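Local coordinates for protein B-agarase (Agarivorans gilvus, PDB 5Z6P) that hydrolyses agarose as a glycoside hydrolase of family 50, probably by cutting the beta-galactosidic bonds of the polysaccharide, at residues S688-R692 against Y732-F736; L529-A533 against A571-L577; R274-Y280 against V293-Y298; L374-Y380 against G392-S396; E509-M515 against F620-N626. All blocks are in the same frame, centred on the assembly; numbering follows the deposited sequence.

Contact 1: residues S688-R692 against Y732-F736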
# COMPACT_ATOMS: atom_id res chain seq x y z
N SER A 688 1.68 -14.80 12.14
CA SER A 688 3.02 -15.34 12.30
C SER A 688 3.76 -15.25 10.98
O SER A 688 3.13 -15.09 9.95
CB SER A 688 2.95 -16.79 12.73
OG SER A 688 2.56 -17.57 11.62
N GLN A 689 5.08 -15.41 11.02
CA GLN A 689 5.89 -15.49 9.80
C GLN A 689 5.41 -16.62 8.90
O GLN A 689 5.39 -16.49 7.68
CB GLN A 689 7.37 -15.67 10.12
CG GLN A 689 8.04 -14.45 10.79
CD GLN A 689 7.72 -13.16 10.04
OE1 GLN A 689 7.97 -13.05 8.84
NE2 GLN A 689 7.13 -12.21 10.74
N GLN A 690 5.05 -17.74 9.49
CA GLN A 690 4.60 -18.87 8.70
C GLN A 690 3.34 -18.51 7.92
O GLN A 690 3.21 -18.85 6.75
CB GLN A 690 4.36 -20.10 9.58
CG GLN A 690 4.01 -21.35 8.81
CD GLN A 690 3.57 -22.50 9.70
OE1 GLN A 690 3.36 -22.33 10.89
NE2 GLN A 690 3.44 -23.69 9.12
N GLU A 691 2.42 -17.81 8.57
CA GLU A 691 1.17 -17.45 7.92
C GLU A 691 1.37 -16.38 6.84
O GLU A 691 0.57 -16.29 5.91
CB GLU A 691 0.14 -16.99 8.94
CG GLU A 691 -1.24 -16.85 8.29
CD GLU A 691 -2.38 -16.68 9.27
OE1 GLU A 691 -2.41 -15.68 10.02
OE2 GLU A 691 -3.26 -17.55 9.27
N ARG A 692 2.42 -15.57 6.97
CA ARG A 692 2.75 -14.59 5.95
C ARG A 692 2.96 -15.26 4.60
O ARG A 692 2.43 -14.82 3.58
CB ARG A 692 4.01 -13.81 6.33
CG ARG A 692 3.84 -12.76 7.41
CD ARG A 692 5.14 -11.95 7.58
NE ARG A 692 5.43 -11.16 6.39
CZ ARG A 692 6.64 -10.85 5.95
NH1 ARG A 692 7.73 -11.28 6.60
NH2 ARG A 692 6.77 -10.11 4.85
N TYR A 732 6.49 -1.28 8.73
CA TYR A 732 5.78 -2.54 8.66
C TYR A 732 6.71 -3.72 8.50
O TYR A 732 7.70 -3.63 7.78
CB TYR A 732 4.80 -2.56 7.46
CG TYR A 732 3.90 -1.37 7.29
CD1 TYR A 732 3.53 -0.59 8.38
CD2 TYR A 732 3.41 -1.03 6.04
CE1 TYR A 732 2.70 0.50 8.22
CE2 TYR A 732 2.57 0.06 5.86
CZ TYR A 732 2.21 0.81 6.96
OH TYR A 732 1.39 1.89 6.84
N ASN A 733 6.35 -4.83 9.11
CA ASN A 733 7.02 -6.09 8.82
C ASN A 733 6.54 -6.65 7.48
O ASN A 733 5.75 -7.57 7.46
CB ASN A 733 6.77 -7.11 9.96
CG ASN A 733 7.21 -8.52 9.60
OD1 ASN A 733 6.50 -9.48 9.87
ND2 ASN A 733 8.36 -8.64 8.95
N ILE A 734 7.04 -6.11 6.37
CA ILE A 734 6.56 -6.54 5.05
C ILE A 734 7.63 -7.07 4.11
O ILE A 734 7.35 -7.42 2.98
CB ILE A 734 5.82 -5.40 4.32
CG1 ILE A 734 6.73 -4.15 4.22
CG2 ILE A 734 4.52 -5.10 5.03
CD1 ILE A 734 6.27 -3.14 3.20
N GLY A 735 8.87 -7.14 4.58
CA GLY A 735 9.93 -7.56 3.70
C GLY A 735 10.00 -9.04 3.41
O GLY A 735 9.51 -9.88 4.17
N PHE A 736 10.62 -9.36 2.28
CA PHE A 736 11.12 -10.70 2.03
C PHE A 736 12.39 -10.96 2.83
O PHE A 736 12.66 -12.10 3.22
CB PHE A 736 11.37 -10.93 0.55
CG PHE A 736 10.30 -11.74 -0.10
CD1 PHE A 736 9.02 -11.24 -0.22
CD2 PHE A 736 10.56 -13.03 -0.56
CE1 PHE A 736 8.02 -11.99 -0.80
CE2 PHE A 736 9.57 -13.79 -1.13
CZ PHE A 736 8.30 -13.28 -1.26
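The guanidinium of Arg692 has Asn733 over one face, its backbone O offset toward the rim and its ND2 on the same side. At its edge lie the amide of Gln689 and the carbonyl of Gly735. Arg692 NH2 donates to Gly735 O at 2.8 Å, the oxygen lying in the guanidinium plane but receiving the proton from above its own carbonyl plane; NH1 adds a weak bond to the same oxygen. NH1 also meets Gln689 OE1 at 2.9 Å, on a lone pair; these in-plane bonds hold the guanidinium along its edge. Bent at chi2 (-49°), Gln689 turns its NE2 to Asn733 OD1, 2.9 Å away and nearly straight at 165°, with the two amide planes 53° apart. Asp675 takes another bond from Gln689 NE2, Phe671 O holds Arg692 NE, and Tyr744 makes a cation-pi contact with Arg692. Ser688 OG caps Glu691 N. This is a buried polar network fastening the N-terminal turn of helix 689-704 to the loop ahead of helix 745-762, with Asn733 centring an inverse gamma turn.

Contact 2: residues L529-A533 against A571-L577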
# COMPACT_ATOMS: atom_id res chain seq x y z
N LEU A 529 -14.79 22.52 -12.25
CA LEU A 529 -15.94 23.32 -12.67
C LEU A 529 -16.04 24.63 -11.87
O LEU A 529 -16.50 25.66 -12.37
CB LEU A 529 -17.24 22.53 -12.55
CG LEU A 529 -17.54 21.53 -13.66
CD1 LEU A 529 -18.75 20.66 -13.34
CD2 LEU A 529 -17.72 22.27 -14.98
N GLY A 530 -15.59 24.58 -10.62
CA GLY A 530 -15.59 25.75 -9.78
C GLY A 530 -14.55 26.78 -10.18
O GLY A 530 -14.67 27.93 -9.80
N ARG A 531 -13.55 26.37 -10.96
CA ARG A 531 -12.47 27.26 -11.35
C ARG A 531 -12.75 28.08 -12.62
O ARG A 531 -13.65 27.76 -13.40
CB ARG A 531 -11.18 26.46 -11.52
CG ARG A 531 -10.72 25.81 -10.22
CD ARG A 531 -9.53 24.92 -10.43
NE ARG A 531 -8.38 25.64 -10.98
CZ ARG A 531 -7.27 25.03 -11.37
NH1 ARG A 531 -7.19 23.71 -11.27
NH2 ARG A 531 -6.25 25.71 -11.86
N SER A 532 -11.98 29.14 -12.81
CA SER A 532 -12.12 29.95 -14.01
C SER A 532 -11.31 29.37 -15.18
O SER A 532 -10.17 28.94 -15.03
CB SER A 532 -11.71 31.39 -13.73
OG SER A 532 -10.49 31.41 -13.02
N ALA A 533 -11.89 29.37 -16.37
CA ALA A 533 -11.19 28.80 -17.52
C ALA A 533 -9.95 29.61 -17.96
O ALA A 533 -9.10 29.08 -18.67
CB ALA A 533 -12.16 28.62 -18.71
N ALA A 571 -17.90 29.18 -17.71
CA ALA A 571 -16.47 29.20 -17.83
C ALA A 571 -15.79 29.92 -16.65
O ALA A 571 -14.71 29.53 -16.24
CB ALA A 571 -16.07 29.85 -19.14
N LYS A 572 -16.42 30.98 -16.15
CA LYS A 572 -15.89 31.78 -15.04
C LYS A 572 -15.82 30.99 -13.73
O LYS A 572 -14.96 31.23 -12.89
CB LYS A 572 -16.75 33.04 -14.85
CG LYS A 572 -16.57 33.76 -13.51
CD LYS A 572 -16.83 35.27 -13.64
CE LYS A 572 -15.88 36.11 -12.76
NZ LYS A 572 -14.52 35.51 -12.55
N GLY A 573 -16.75 30.05 -13.55
CA GLY A 573 -16.72 29.17 -12.39
C GLY A 573 -18.11 28.95 -11.85
O GLY A 573 -18.87 29.90 -11.70
N VAL A 574 -18.45 27.69 -11.58
CA VAL A 574 -19.71 27.39 -10.90
C VAL A 574 -19.46 26.53 -9.66
O VAL A 574 -18.69 25.57 -9.68
CB VAL A 574 -20.72 26.67 -11.82
CG1 VAL A 574 -21.15 27.57 -12.91
CG2 VAL A 574 -20.12 25.41 -12.41
N LYS A 575 -20.13 26.89 -8.57
CA LYS A 575 -19.96 26.23 -7.29
C LYS A 575 -21.33 25.98 -6.68
O LYS A 575 -22.33 26.52 -7.14
CB LYS A 575 -19.10 27.07 -6.35
CG LYS A 575 -17.67 27.22 -6.78
CD LYS A 575 -16.90 28.12 -5.84
CE LYS A 575 -15.50 28.35 -6.36
NZ LYS A 575 -14.72 29.29 -5.51
N GLY A 576 -21.38 25.17 -5.62
CA GLY A 576 -22.63 24.90 -4.94
C GLY A 576 -23.60 24.10 -5.78
O GLY A 576 -24.81 24.26 -5.66
N LEU A 577 -23.06 23.23 -6.64
CA LEU A 577 -23.87 22.38 -7.50
C LEU A 577 -24.59 21.36 -6.63
O LEU A 577 -24.04 20.88 -5.65
CB LEU A 577 -23.01 21.69 -8.56
CG LEU A 577 -22.26 22.60 -9.55
CD1 LEU A 577 -21.37 21.77 -10.46
CD2 LEU A 577 -23.21 23.46 -10.37
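Leu529 and Val574 are joined by the straighter of two backbone hydrogen bonds, Val574 N to Leu529 O at 2.9 Å and 173°. The second runs from Ala533 N to Ala571 O at 2.8 Å and is more bent, at 146°. Between them the chains approach through CA-H...O contacts. Gly573 CA faces the carbonyl oxygens of Leu529, Gly530 and Arg531, each at about 3.5 Å, while Gly530 CA comes to 3.1 Å from Val574 O. Gly573, with positive phi, is where the chain leaves helix 567-572.

Apolar touches are few. Leu529 CD1 meets Leu577 CD1 at 4.0 Å, the two side chains crossing at about a right angle, and Leu529 CB rests on Val574 CG2. At the other end the methyls of Ala533 and Ala571 lie 4.1 Å apart. Lys575, extended beyond CG (chi2 177°), lays its methylenes along Gly530, CE lying 3.6 Å from Gly530 O. Tyr587 of helix 581-609 and Trp560 touch both leucines.

The carbonyl oxygens also draw a charged donor from helix 537-550: Lys539 NZ donates to those of Leu529 and Arg531 and weakly to that of Ala571. The contact is therefore mainly one of main chain with main chain, in which glycines permit the close approach and a lysine probably offsets the negative ends of several gathered carbonyls.

Contact 3: residues R274-Y280 against V293-Y298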
# COMPACT_ATOMS: atom_id res chain seq x y z
N ARG A 274 4.65 -21.81 -27.55
CA ARG A 274 5.48 -20.82 -28.21
C ARG A 274 4.67 -19.83 -29.04
O ARG A 274 3.77 -20.21 -29.79
CB ARG A 274 6.50 -21.51 -29.11
CG ARG A 274 7.65 -20.61 -29.52
CD ARG A 274 8.51 -20.30 -28.32
NE ARG A 274 9.64 -19.46 -28.68
CZ ARG A 274 10.77 -19.92 -29.19
NH1 ARG A 274 10.92 -21.22 -29.40
NH2 ARG A 274 11.75 -19.08 -29.48
N GLN A 275 4.98 -18.55 -28.87
CA GLN A 275 4.34 -17.49 -29.64
C GLN A 275 5.37 -16.83 -30.54
O GLN A 275 6.56 -17.09 -30.42
CB GLN A 275 3.72 -16.47 -28.69
CG GLN A 275 2.88 -17.09 -27.60
CD GLN A 275 1.52 -17.48 -28.09
OE1 GLN A 275 0.87 -16.73 -28.81
NE2 GLN A 275 1.07 -18.66 -27.69
N GLN A 276 4.90 -15.97 -31.45
CA GLN A 276 5.82 -15.21 -32.27
C GLN A 276 6.68 -14.28 -31.42
O GLN A 276 6.21 -13.75 -30.41
CB GLN A 276 5.06 -14.40 -33.32
CG GLN A 276 4.30 -15.24 -34.32
CD GLN A 276 4.05 -14.50 -35.60
OE1 GLN A 276 4.94 -13.85 -36.14
NE2 GLN A 276 2.82 -14.55 -36.08
N ALA A 277 7.94 -14.13 -31.81
CA ALA A 277 8.90 -13.28 -31.12
C ALA A 277 9.03 -11.92 -31.80
O ALA A 277 9.25 -11.85 -33.01
CB ALA A 277 10.24 -13.95 -31.08
N SER A 278 8.90 -10.84 -31.04
CA SER A 278 9.05 -9.50 -31.60
C SER A 278 10.40 -8.91 -31.22
O SER A 278 10.77 -7.85 -31.71
CB SER A 278 7.93 -8.58 -31.11
OG SER A 278 7.98 -8.41 -29.70
N GLY A 279 11.12 -9.58 -30.34
CA GLY A 279 12.34 -9.04 -29.78
C GLY A 279 12.12 -8.17 -28.54
O GLY A 279 13.08 -7.71 -27.94
N TYR A 280 10.87 -7.95 -28.16
CA TYR A 280 10.53 -7.21 -26.93
C TYR A 280 9.39 -7.87 -26.18
O TYR A 280 8.58 -8.58 -26.77
CB TYR A 280 10.15 -5.75 -27.23
CG TYR A 280 11.24 -4.99 -27.96
CD1 TYR A 280 11.31 -5.01 -29.35
CD2 TYR A 280 12.20 -4.29 -27.26
CE1 TYR A 280 12.30 -4.35 -30.01
CE2 TYR A 280 13.20 -3.62 -27.92
CZ TYR A 280 13.25 -3.65 -29.29
OH TYR A 280 14.24 -2.99 -29.96
N VAL A 293 4.29 -11.93 -23.35
CA VAL A 293 5.15 -12.78 -24.16
C VAL A 293 6.55 -12.20 -24.09
O VAL A 293 6.69 -10.98 -24.19
CB VAL A 293 4.66 -12.85 -25.63
CG1 VAL A 293 5.58 -13.70 -26.46
CG2 VAL A 293 3.23 -13.36 -25.70
N ASP A 294 7.58 -13.03 -23.90
CA ASP A 294 8.95 -12.53 -23.75
C ASP A 294 9.57 -12.23 -25.12
O ASP A 294 8.96 -12.51 -26.14
CB ASP A 294 9.81 -13.49 -22.86
CG ASP A 294 10.42 -14.70 -23.62
OD1 ASP A 294 10.35 -14.79 -24.87
OD2 ASP A 294 11.01 -15.58 -22.93
N PRO A 295 10.75 -11.59 -25.17
CA PRO A 295 11.29 -11.19 -26.48
C PRO A 295 11.49 -12.34 -27.49
O PRO A 295 11.52 -12.10 -28.69
CB PRO A 295 12.63 -10.56 -26.13
CG PRO A 295 12.43 -10.01 -24.76
CD PRO A 295 11.48 -10.95 -24.06
N GLU A 296 11.61 -13.57 -27.00
CA GLU A 296 11.81 -14.72 -27.87
C GLU A 296 10.54 -15.50 -28.12
O GLU A 296 10.58 -16.57 -28.71
CB GLU A 296 12.87 -15.65 -27.28
CG GLU A 296 14.29 -15.15 -27.41
CD GLU A 296 15.26 -16.00 -26.64
OE1 GLU A 296 14.79 -16.91 -25.95
OE2 GLU A 296 16.48 -15.76 -26.71
N GLY A 297 9.41 -14.98 -27.66
CA GLY A 297 8.13 -15.60 -27.93
C GLY A 297 7.61 -16.58 -26.89
O GLY A 297 6.53 -17.11 -27.05
N TYR A 298 8.35 -16.79 -25.81
CA TYR A 298 7.86 -17.66 -24.74
C TYR A 298 6.81 -16.99 -23.89
O TYR A 298 6.93 -15.82 -23.55
CB TYR A 298 9.02 -18.10 -23.85
CG TYR A 298 10.05 -18.89 -24.60
CD1 TYR A 298 9.95 -20.28 -24.71
CD2 TYR A 298 11.13 -18.26 -25.20
CE1 TYR A 298 10.89 -21.01 -25.40
CE2 TYR A 298 12.09 -18.99 -25.88
CZ TYR A 298 11.96 -20.36 -25.98
OH TYR A 298 12.91 -21.07 -26.67
O HOH W 1 8.05 -10.91 -28.34
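Arg274 lies flat on the ring of Tyr298, the guanidinium and ring planes only 10° apart and their centres 3.9 Å from each other. CZ sits over the ring face in a cation-pi contact, and the CD methylene adds a CH-pi contact to that face. In the guanidinium plane NE and NH2 both grip Glu296 O side-on, NH2 at 2.9 Å. With CG anti to the backbone N (chi1 -163°) and a bend at chi2 (69°), the arginine folds back over the turn to make both contacts.

Backbone bonds continue the junction: Gln275 N to Gly297 O at 2.8 Å, and Gly279 N to Pro295 O at 3.0 Å. Ala277 CB lies 3.3 Å from Pro295 O, and the proline ring packs against the carbonyl of Gly279. A water receives the N-H of Ser278 and donates to the carbonyl oxygens of Tyr280 and Asp294, bridging the chains.

Behind this layer, Asp294 OD1 takes Glu296 N at 2.8 Å and Tyr298 N at 3.0 Å from opposite faces of its carboxylate plane, while OD2 accepts from Ser264 OG. The carboxylate thereby shapes the turn that presents Glu296 O and the Tyr298 ring to Arg274. The motif is an Asx turn set within a type I beta turn, Asp294 to Gly297, connecting the antiparallel strands 289-293 and 299-305, with the loop before strand 282-286 laid across it.

Contact 4: residues L374-Y380 against G392-S396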
# COMPACT_ATOMS: atom_id res chain seq x y z
N LEU A 374 31.45 2.46 9.45
CA LEU A 374 30.02 2.27 9.27
C LEU A 374 29.23 3.59 9.40
O LEU A 374 28.02 3.60 9.23
CB LEU A 374 29.49 1.25 10.26
CG LEU A 374 30.00 -0.18 10.11
CD1 LEU A 374 29.51 -1.03 11.26
CD2 LEU A 374 29.60 -0.80 8.76
N ALA A 375 29.93 4.69 9.67
CA ALA A 375 29.29 6.02 9.67
C ALA A 375 28.98 6.47 8.25
O ALA A 375 28.23 7.42 8.05
CB ALA A 375 30.18 7.06 10.35
N GLU A 376 29.56 5.77 7.28
CA GLU A 376 29.26 5.97 5.87
C GLU A 376 27.76 5.95 5.58
O GLU A 376 27.30 6.52 4.59
CB GLU A 376 29.96 4.89 5.05
CG GLU A 376 29.73 4.97 3.56
CD GLU A 376 30.40 6.18 2.93
OE1 GLU A 376 31.41 6.65 3.49
OE2 GLU A 376 29.91 6.67 1.89
N HIS A 377 27.00 5.28 6.43
CA HIS A 377 25.59 5.07 6.16
C HIS A 377 24.70 6.06 6.87
O HIS A 377 23.48 5.91 6.87
CB HIS A 377 25.22 3.63 6.51
CG HIS A 377 26.19 2.64 5.96
ND1 HIS A 377 26.35 2.43 4.61
CD2 HIS A 377 27.12 1.87 6.57
CE1 HIS A 377 27.31 1.55 4.41
NE2 HIS A 377 27.79 1.20 5.59
N TYR A 378 25.30 7.08 7.48
CA TYR A 378 24.53 8.24 7.91
C TYR A 378 24.01 8.97 6.66
O TYR A 378 24.62 8.91 5.60
CB TYR A 378 25.36 9.20 8.77
CG TYR A 378 25.52 8.77 10.21
CD1 TYR A 378 24.42 8.66 11.04
CD2 TYR A 378 26.78 8.50 10.75
CE1 TYR A 378 24.55 8.28 12.35
CE2 TYR A 378 26.92 8.12 12.07
CZ TYR A 378 25.80 8.01 12.87
OH TYR A 378 25.90 7.64 14.18
N GLY A 379 22.87 9.63 6.79
CA GLY A 379 22.34 10.48 5.75
C GLY A 379 21.66 11.65 6.42
O GLY A 379 21.74 11.79 7.64
N TYR A 380 20.98 12.48 5.64
CA TYR A 380 20.33 13.67 6.16
C TYR A 380 19.07 14.00 5.37
O TYR A 380 19.07 14.00 4.14
CB TYR A 380 21.31 14.85 6.14
CG TYR A 380 20.71 16.18 6.54
CD1 TYR A 380 20.39 16.45 7.87
CD2 TYR A 380 20.47 17.16 5.60
CE1 TYR A 380 19.85 17.67 8.23
CE2 TYR A 380 19.92 18.39 5.96
CZ TYR A 380 19.62 18.63 7.29
OH TYR A 380 19.07 19.83 7.66
N GLY A 392 16.42 15.97 9.70
CA GLY A 392 17.14 15.16 10.65
C GLY A 392 18.20 14.27 10.05
O GLY A 392 18.18 13.94 8.87
N GLU A 393 19.14 13.88 10.88
CA GLU A 393 20.09 12.84 10.53
C GLU A 393 19.34 11.53 10.34
O GLU A 393 18.38 11.26 11.04
CB GLU A 393 21.14 12.71 11.62
CG GLU A 393 22.14 11.61 11.41
CD GLU A 393 23.06 11.42 12.60
OE1 GLU A 393 22.74 10.62 13.49
OE2 GLU A 393 24.11 12.08 12.63
N THR A 394 19.78 10.72 9.39
CA THR A 394 19.23 9.39 9.21
C THR A 394 20.31 8.34 9.24
O THR A 394 21.50 8.64 9.16
CB THR A 394 18.46 9.25 7.87
OG1 THR A 394 19.37 9.38 6.77
CG2 THR A 394 17.37 10.30 7.76
N TYR A 395 19.88 7.09 9.34
CA TYR A 395 20.81 5.99 9.25
C TYR A 395 20.14 4.81 8.59
O TYR A 395 18.96 4.57 8.79
CB TYR A 395 21.34 5.61 10.63
CG TYR A 395 22.55 4.72 10.56
CD1 TYR A 395 23.79 5.24 10.19
CD2 TYR A 395 22.46 3.36 10.83
CE1 TYR A 395 24.91 4.43 10.12
CE2 TYR A 395 23.58 2.55 10.76
CZ TYR A 395 24.80 3.08 10.41
OH TYR A 395 25.91 2.27 10.33
N SER A 396 20.90 4.09 7.78
CA SER A 396 20.43 2.84 7.21
C SER A 396 21.18 1.67 7.82
O SER A 396 22.33 1.41 7.47
CB SER A 396 20.58 2.84 5.69
OG SER A 396 20.49 1.53 5.17
O HOH W 2 20.88 7.02 6.03
O HOH W 3 24.03 9.79 15.33
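Tyr378 and Tyr395 meet edge-to-face, the edge of Tyr395 toward the face of Tyr378, with centroids 5.0 Å apart and planes at 63°. CG of Tyr395 stands anti to the backbone N (chi1 -166°), which carries the ring past His377 until OH donates to Leu374 O at 2.7 Å, from above the carbonyl plane. His377 CB packs on Tyr395 CE1, and the Tyr395 hydroxyl lies at the edge of the imidazole, whose NE2 bonds to Gln403. Over the opposite face of the Tyr378 ring stretches Glu393, extended beyond CG (chi2 -173°); its OE1 comes to 3.2 Å from Tyr378 CE1. Thr317 and Tyr370 hold that carboxylate, while Tyr378 OH bonds to Pro368 O. The strands pair antiparallel, Gly379 and Thr394 forming the hydrogen-bonded pair. Gly379 N lies 2.9 Å from Thr394 O. In return, Thr394 N lies 2.8 Å from Gly379 O. Thr394 OG1 rests against Gly379 CA on the face away from the tyrosines, where a water ties it to His377 O. In this hairpin of strands 378-384 and 388-395 the glutamate is held by two outside hydroxyls, which would probably favour its charged form beside an aromatic pair.

Contact 5: residues E509-M515 against F620-N626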
# COMPACT_ATOMS: atom_id res chain seq x y z
N GLU A 509 -0.30 5.92 -7.94
CA GLU A 509 -1.39 6.20 -7.03
C GLU A 509 -1.85 7.66 -6.98
O GLU A 509 -1.82 8.30 -5.92
CB GLU A 509 -1.00 5.71 -5.61
CG GLU A 509 -0.80 4.19 -5.49
CD GLU A 509 -0.69 3.69 -4.03
OE1 GLU A 509 -0.51 4.51 -3.13
OE2 GLU A 509 -0.81 2.47 -3.81
N LYS A 510 -2.27 8.20 -8.12
CA LYS A 510 -2.84 9.55 -8.11
C LYS A 510 -4.25 9.53 -7.49
O LYS A 510 -4.92 8.49 -7.49
CB LYS A 510 -2.87 10.14 -9.53
CG LYS A 510 -1.50 10.38 -10.13
CD LYS A 510 -1.58 11.15 -11.45
CE LYS A 510 -0.19 11.34 -12.07
NZ LYS A 510 0.76 12.08 -11.16
N SER A 511 -4.70 10.67 -6.98
CA SER A 511 -6.04 10.78 -6.40
C SER A 511 -7.13 11.01 -7.47
O SER A 511 -7.70 12.10 -7.56
CB SER A 511 -6.08 11.92 -5.37
OG SER A 511 -5.25 11.63 -4.26
N TRP A 512 -7.44 9.98 -8.26
CA TRP A 512 -8.33 10.14 -9.42
C TRP A 512 -9.79 10.32 -9.02
O TRP A 512 -10.62 10.71 -9.84
CB TRP A 512 -8.24 8.94 -10.37
CG TRP A 512 -6.94 8.75 -11.07
CD1 TRP A 512 -5.96 7.83 -10.78
CD2 TRP A 512 -6.47 9.49 -12.19
NE1 TRP A 512 -4.93 7.94 -11.67
CE2 TRP A 512 -5.21 8.96 -12.54
CE3 TRP A 512 -6.99 10.57 -12.94
CZ2 TRP A 512 -4.46 9.46 -13.61
CZ3 TRP A 512 -6.25 11.05 -14.00
CH2 TRP A 512 -5.01 10.50 -14.33
N GLY A 513 -10.09 10.01 -7.77
CA GLY A 513 -11.45 10.03 -7.28
C GLY A 513 -11.78 8.74 -6.53
O GLY A 513 -11.61 7.64 -7.05
N ARG A 514 -12.25 8.88 -5.30
CA ARG A 514 -12.57 7.73 -4.47
C ARG A 514 -14.04 7.37 -4.56
O ARG A 514 -14.91 8.18 -4.22
CB ARG A 514 -12.18 8.00 -3.02
CG ARG A 514 -12.47 6.85 -2.07
CD ARG A 514 -12.17 7.27 -0.63
NE ARG A 514 -12.27 6.14 0.28
CZ ARG A 514 -11.30 5.76 1.10
NH1 ARG A 514 -10.15 6.43 1.12
NH2 ARG A 514 -11.47 4.71 1.89
N MET A 515 -14.32 6.16 -5.02
CA MET A 515 -15.70 5.71 -5.17
C MET A 515 -16.39 5.64 -3.80
O MET A 515 -15.71 5.47 -2.79
CB MET A 515 -15.76 4.35 -5.84
CG MET A 515 -15.26 4.34 -7.26
SD MET A 515 -15.62 2.80 -8.08
CE MET A 515 -14.40 1.74 -7.34
N PHE A 620 -3.13 2.28 -10.13
CA PHE A 620 -4.32 2.74 -9.42
C PHE A 620 -4.38 2.22 -7.97
O PHE A 620 -4.44 1.01 -7.75
CB PHE A 620 -5.60 2.27 -10.14
CG PHE A 620 -5.83 2.89 -11.50
CD1 PHE A 620 -5.99 4.26 -11.64
CD2 PHE A 620 -5.93 2.09 -12.63
CE1 PHE A 620 -6.22 4.83 -12.90
CE2 PHE A 620 -6.17 2.65 -13.89
CZ PHE A 620 -6.31 4.02 -14.01
N ALA A 621 -4.42 3.12 -6.99
CA ALA A 621 -4.78 2.69 -5.63
C ALA A 621 -6.28 2.45 -5.59
O ALA A 621 -7.01 3.00 -6.41
CB ALA A 621 -4.37 3.72 -4.60
N ASP A 622 -6.74 1.64 -4.63
CA ASP A 622 -8.16 1.31 -4.55
C ASP A 622 -9.01 2.53 -4.15
O ASP A 622 -10.22 2.55 -4.42
CB ASP A 622 -8.40 0.11 -3.60
CG ASP A 622 -8.01 0.38 -2.13
OD1 ASP A 622 -7.43 1.42 -1.82
OD2 ASP A 622 -8.27 -0.49 -1.29
N TRP A 623 -8.39 3.54 -3.54
CA TRP A 623 -9.08 4.80 -3.22
C TRP A 623 -8.87 5.85 -4.31
O TRP A 623 -9.37 6.98 -4.22
CB TRP A 623 -8.59 5.36 -1.88
CG TRP A 623 -7.09 5.31 -1.74
CD1 TRP A 623 -6.37 4.40 -1.02
CD2 TRP A 623 -6.13 6.18 -2.36
NE1 TRP A 623 -5.03 4.65 -1.15
CE2 TRP A 623 -4.86 5.74 -1.96
CE3 TRP A 623 -6.23 7.28 -3.21
CZ2 TRP A 623 -3.69 6.36 -2.39
CZ3 TRP A 623 -5.08 7.90 -3.63
CH2 TRP A 623 -3.83 7.45 -3.21
N GLY A 624 -8.11 5.49 -5.34
CA GLY A 624 -7.84 6.40 -6.43
C GLY A 624 -8.17 5.75 -7.74
O GLY A 624 -7.33 5.69 -8.63
N MET A 625 -9.38 5.23 -7.85
CA MET A 625 -9.84 4.62 -9.09
C MET A 625 -11.35 4.56 -9.18
O MET A 625 -12.06 4.63 -8.18
CB MET A 625 -9.25 3.21 -9.25
CG MET A 625 -9.69 2.22 -8.23
SD MET A 625 -9.11 0.57 -8.69
CE MET A 625 -10.46 -0.01 -9.72
N ASN A 626 -11.82 4.46 -10.41
CA ASN A 626 -13.23 4.52 -10.72
C ASN A 626 -13.43 4.14 -12.19
O ASN A 626 -12.46 4.12 -12.95
CB ASN A 626 -13.76 5.92 -10.42
CG ASN A 626 -12.88 6.99 -11.02
OD1 ASN A 626 -12.78 7.10 -12.24
ND2 ASN A 626 -12.25 7.78 -10.16
O HOH W 4 -4.72 5.85 -8.11
O HOH W 5 -8.65 9.46 -5.05
O HOH W 6 -11.97 4.43 -5.43
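Two irregular loops run past each other, Ala621 to Gly624 as a type I beta turn and Ser511 at the centre of an inverse gamma turn. Phe620 turns its ring edge to the face of the Trp512 pyrrole ring, offset, with planes at 66°. Gly624 O lies in the indole plane, 3.3 Å from Trp512 CD1. Both loops follow strands, 501-506 and 614-615, consistent with the strand-to-helix loops of the (beta/alpha)8 barrel of family 50 hydrolases, and Phe599 of helix 581-609 touches both rings. Trp623 CH2 approaches Glu509 O at 3.5 Å, while Glu509 lays CG on Ala621 CB and its OE2 accepts from Asn643 ND2. With CG anti to the backbone N (chi1 180°) and the chain extended to NE, Arg514 places one guanidinium face over Trp623 CB. Asn626 ND2 donates to Gly513 O at 3.2 Å and weakly to Trp512 O; its OD1 caps Val629 N of helix 627-634. Waters bridge Gly513 N to Trp623 O and Met515 N to Met625 O.

Contact 1 is buried and contact 2 lies at the surface, on opposite sides of the chain's centre with their own centres 49 Å apart; contacts 3, 4 and 5 are partly buried. Polar side chains dominate contact 1, whereas contact 2 relies on backbone and glycine. Contact 2 is nested in the loop closed by contact 5, and helix 581-609 packs against both, although their nearest atoms stay about 12 Å apart. Contacts 3 and 4 each belong to local antiparallel topology: the first adds a cation-pi stack at a turn, the second an aromatic pair beside a held glutamate. Waters bridge the segments of contacts 3, 4 and 5.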